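Long-range contact in polygalacturonase (PDB 1BHE), which hydrolyses the alpha-1,4 linkages between galacturonosyl units of polygalacturonic acid and takes part in the maceration and soft-rotting of plant tissue: residues A[173-179]-A[200-206]. Residues are numbered along the deposited sequence; the frame is centred on the assembly and turned at random.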
# COMPACT_ATOMS: atom_id res chain seq x y z
N PRO A 173 2.06 2.74 11.42
CA PRO A 173 2.66 1.68 12.21
C PRO A 173 2.89 0.42 11.37
O PRO A 173 3.88 -0.28 11.55
CB PRO A 173 1.68 1.43 13.35
CG PRO A 173 0.82 2.65 13.38
CD PRO A 173 0.72 3.08 11.93
N ASN A 174 1.97 0.13 10.46
CA ASN A 174 2.05 -1.04 9.58
C ASN A 174 1.74 -0.56 8.16
O ASN A 174 2.10 0.58 7.84
CB ASN A 174 1.09 -2.09 10.08
CG ASN A 174 1.22 -3.51 9.59
OD1 ASN A 174 1.08 -3.79 8.40
ND2 ASN A 174 1.44 -4.45 10.51
N PHE A 175 1.15 -1.39 7.30
CA PHE A 175 0.83 -0.93 5.95
C PHE A 175 -0.09 0.29 6.03
O PHE A 175 -0.91 0.36 6.94
CB PHE A 175 0.18 -2.06 5.15
CG PHE A 175 1.03 -3.28 4.92
CD1 PHE A 175 2.33 -3.38 5.36
CD2 PHE A 175 0.48 -4.35 4.22
CE1 PHE A 175 3.08 -4.52 5.13
CE2 PHE A 175 1.23 -5.49 3.98
CZ PHE A 175 2.53 -5.58 4.44
N HIS A 176 0.04 1.23 5.09
CA HIS A 176 -0.79 2.42 5.10
C HIS A 176 -2.21 2.15 4.62
O HIS A 176 -3.18 2.51 5.28
CB HIS A 176 -0.18 3.53 4.22
CG HIS A 176 1.10 4.10 4.74
ND1 HIS A 176 2.29 3.41 4.72
CD2 HIS A 176 1.37 5.32 5.28
CE1 HIS A 176 3.25 4.18 5.23
NE2 HIS A 176 2.73 5.34 5.58
N VAL A 177 -2.33 1.60 3.41
CA VAL A 177 -3.62 1.33 2.79
C VAL A 177 -3.67 -0.08 2.21
O VAL A 177 -2.80 -0.49 1.44
CB VAL A 177 -3.97 2.30 1.64
CG1 VAL A 177 -5.39 2.04 1.13
CG2 VAL A 177 -3.85 3.77 2.01
N VAL A 178 -4.70 -0.84 2.59
CA VAL A 178 -4.92 -2.19 2.10
C VAL A 178 -6.34 -2.29 1.55
O VAL A 178 -7.29 -1.88 2.22
CB VAL A 178 -4.73 -3.26 3.20
CG1 VAL A 178 -5.17 -4.64 2.69
CG2 VAL A 178 -3.29 -3.33 3.69
N PHE A 179 -6.47 -2.79 0.33
CA PHE A 179 -7.77 -2.97 -0.31
C PHE A 179 -7.91 -4.46 -0.62
O PHE A 179 -7.34 -4.94 -1.61
CB PHE A 179 -7.87 -2.15 -1.60
CG PHE A 179 -9.24 -2.16 -2.23
CD1 PHE A 179 -10.30 -1.50 -1.64
CD2 PHE A 179 -9.46 -2.84 -3.42
CE1 PHE A 179 -11.57 -1.52 -2.22
CE2 PHE A 179 -10.71 -2.86 -4.00
CZ PHE A 179 -11.77 -2.20 -3.40
N ASN A 200 8.00 -2.70 7.35
CA ASN A 200 6.61 -3.15 7.34
C ASN A 200 5.62 -2.03 7.06
O ASN A 200 4.53 -2.01 7.64
CB ASN A 200 6.33 -3.78 8.71
CG ASN A 200 5.30 -4.87 8.70
OD1 ASN A 200 5.29 -5.72 7.81
ND2 ASN A 200 4.44 -4.86 9.71
N THR A 201 6.00 -1.08 6.22
CA THR A 201 5.18 0.10 5.96
C THR A 201 4.77 0.26 4.51
O THR A 201 4.83 1.37 3.96
CB THR A 201 5.97 1.35 6.42
OG1 THR A 201 7.29 1.24 5.86
CG2 THR A 201 6.06 1.42 7.93
N ASP A 202 4.27 -0.81 3.90
CA ASP A 202 3.81 -0.74 2.51
C ASP A 202 2.84 0.43 2.37
O ASP A 202 2.06 0.69 3.28
CB ASP A 202 3.12 -2.01 2.05
CG ASP A 202 4.01 -3.22 1.90
OD1 ASP A 202 5.20 -3.18 2.27
OD2 ASP A 202 3.53 -4.25 1.39
N GLY A 203 2.91 1.09 1.21
CA GLY A 203 2.05 2.24 0.96
C GLY A 203 0.62 1.85 0.64
O GLY A 203 -0.28 2.06 1.46
N ILE A 204 0.37 1.37 -0.57
CA ILE A 204 -0.95 0.96 -1.01
C ILE A 204 -0.89 -0.44 -1.61
O ILE A 204 -0.24 -0.63 -2.64
CB ILE A 204 -1.58 1.90 -2.07
CG1 ILE A 204 -1.69 3.34 -1.57
CG2 ILE A 204 -2.96 1.36 -2.44
CD1 ILE A 204 -2.21 4.32 -2.59
N ASP A 205 -1.61 -1.39 -1.02
CA ASP A 205 -1.59 -2.77 -1.46
C ASP A 205 -2.96 -3.38 -1.74
O ASP A 205 -3.66 -3.83 -0.83
CB ASP A 205 -0.98 -3.70 -0.40
CG ASP A 205 0.46 -3.53 0.01
OD1 ASP A 205 1.18 -2.64 -0.47
OD2 ASP A 205 0.93 -4.34 0.85
N PRO A 206 -3.30 -3.51 -3.01
CA PRO A 206 -4.47 -4.26 -3.44
C PRO A 206 -4.20 -5.75 -3.20
O PRO A 206 -3.12 -6.23 -3.55
CB PRO A 206 -4.62 -3.94 -4.92
CG PRO A 206 -3.64 -2.84 -5.20
CD PRO A 206 -2.53 -3.02 -4.18
O HOH W 1 4.91 -2.87 11.75
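Val177 and Ile204 pair in parallel on successive coils of the right-handed parallel beta-helix that characterises family 28 glycosyl hydrolases. Their side chains meet inside the coil, Val177 CB lying 4.1 Å from Ile204 CG1, with Phe185 packed against both. Backbone hydrogen bonds run from Val177 N to Gly203 O, from Asp205 N to Val177 O and from Phe179 N to Asp205 O.

Just before the strands, one carbonyl is gripped twice by His176. His176 N reaches Asp202 O at 2.8 Å, nearly straight along the C=O axis. His176 ND1 bonds to Asp202 O at 3.1 Å, from above the carbonyl plane, while the oxygen lies in the imidazole plane. NE2 is held by Thr194, so both ring nitrogens are engaged and the ring's rotation is fixed.

Near Asp205, Phe175 lies flat against Asp202, ring and carboxylate planes being only 6° apart. With CG anti to the carbonyl carbon (chi1 -62°), the ring reaches across to the neighbouring coil, and Asp202 CB sits over its face, 3.8 Å from the centroid of the Phe175 ring. Asp205 OD2 approaches Phe175 CE2 to 3.3 Å. Asp202 also touches Asp223, the predicted proton donor, placing this stack beside the active site.

The Asn200 end is looser, without a direct hydrogen bond between the segments. Its amide crosses that of Asn174 with the planes 62° apart; Asn174 ND2 turns to Thr150. A water bridges the segments instead, donating to Pro173 O and accepting from Asn200 ND2 at 2.9 Å.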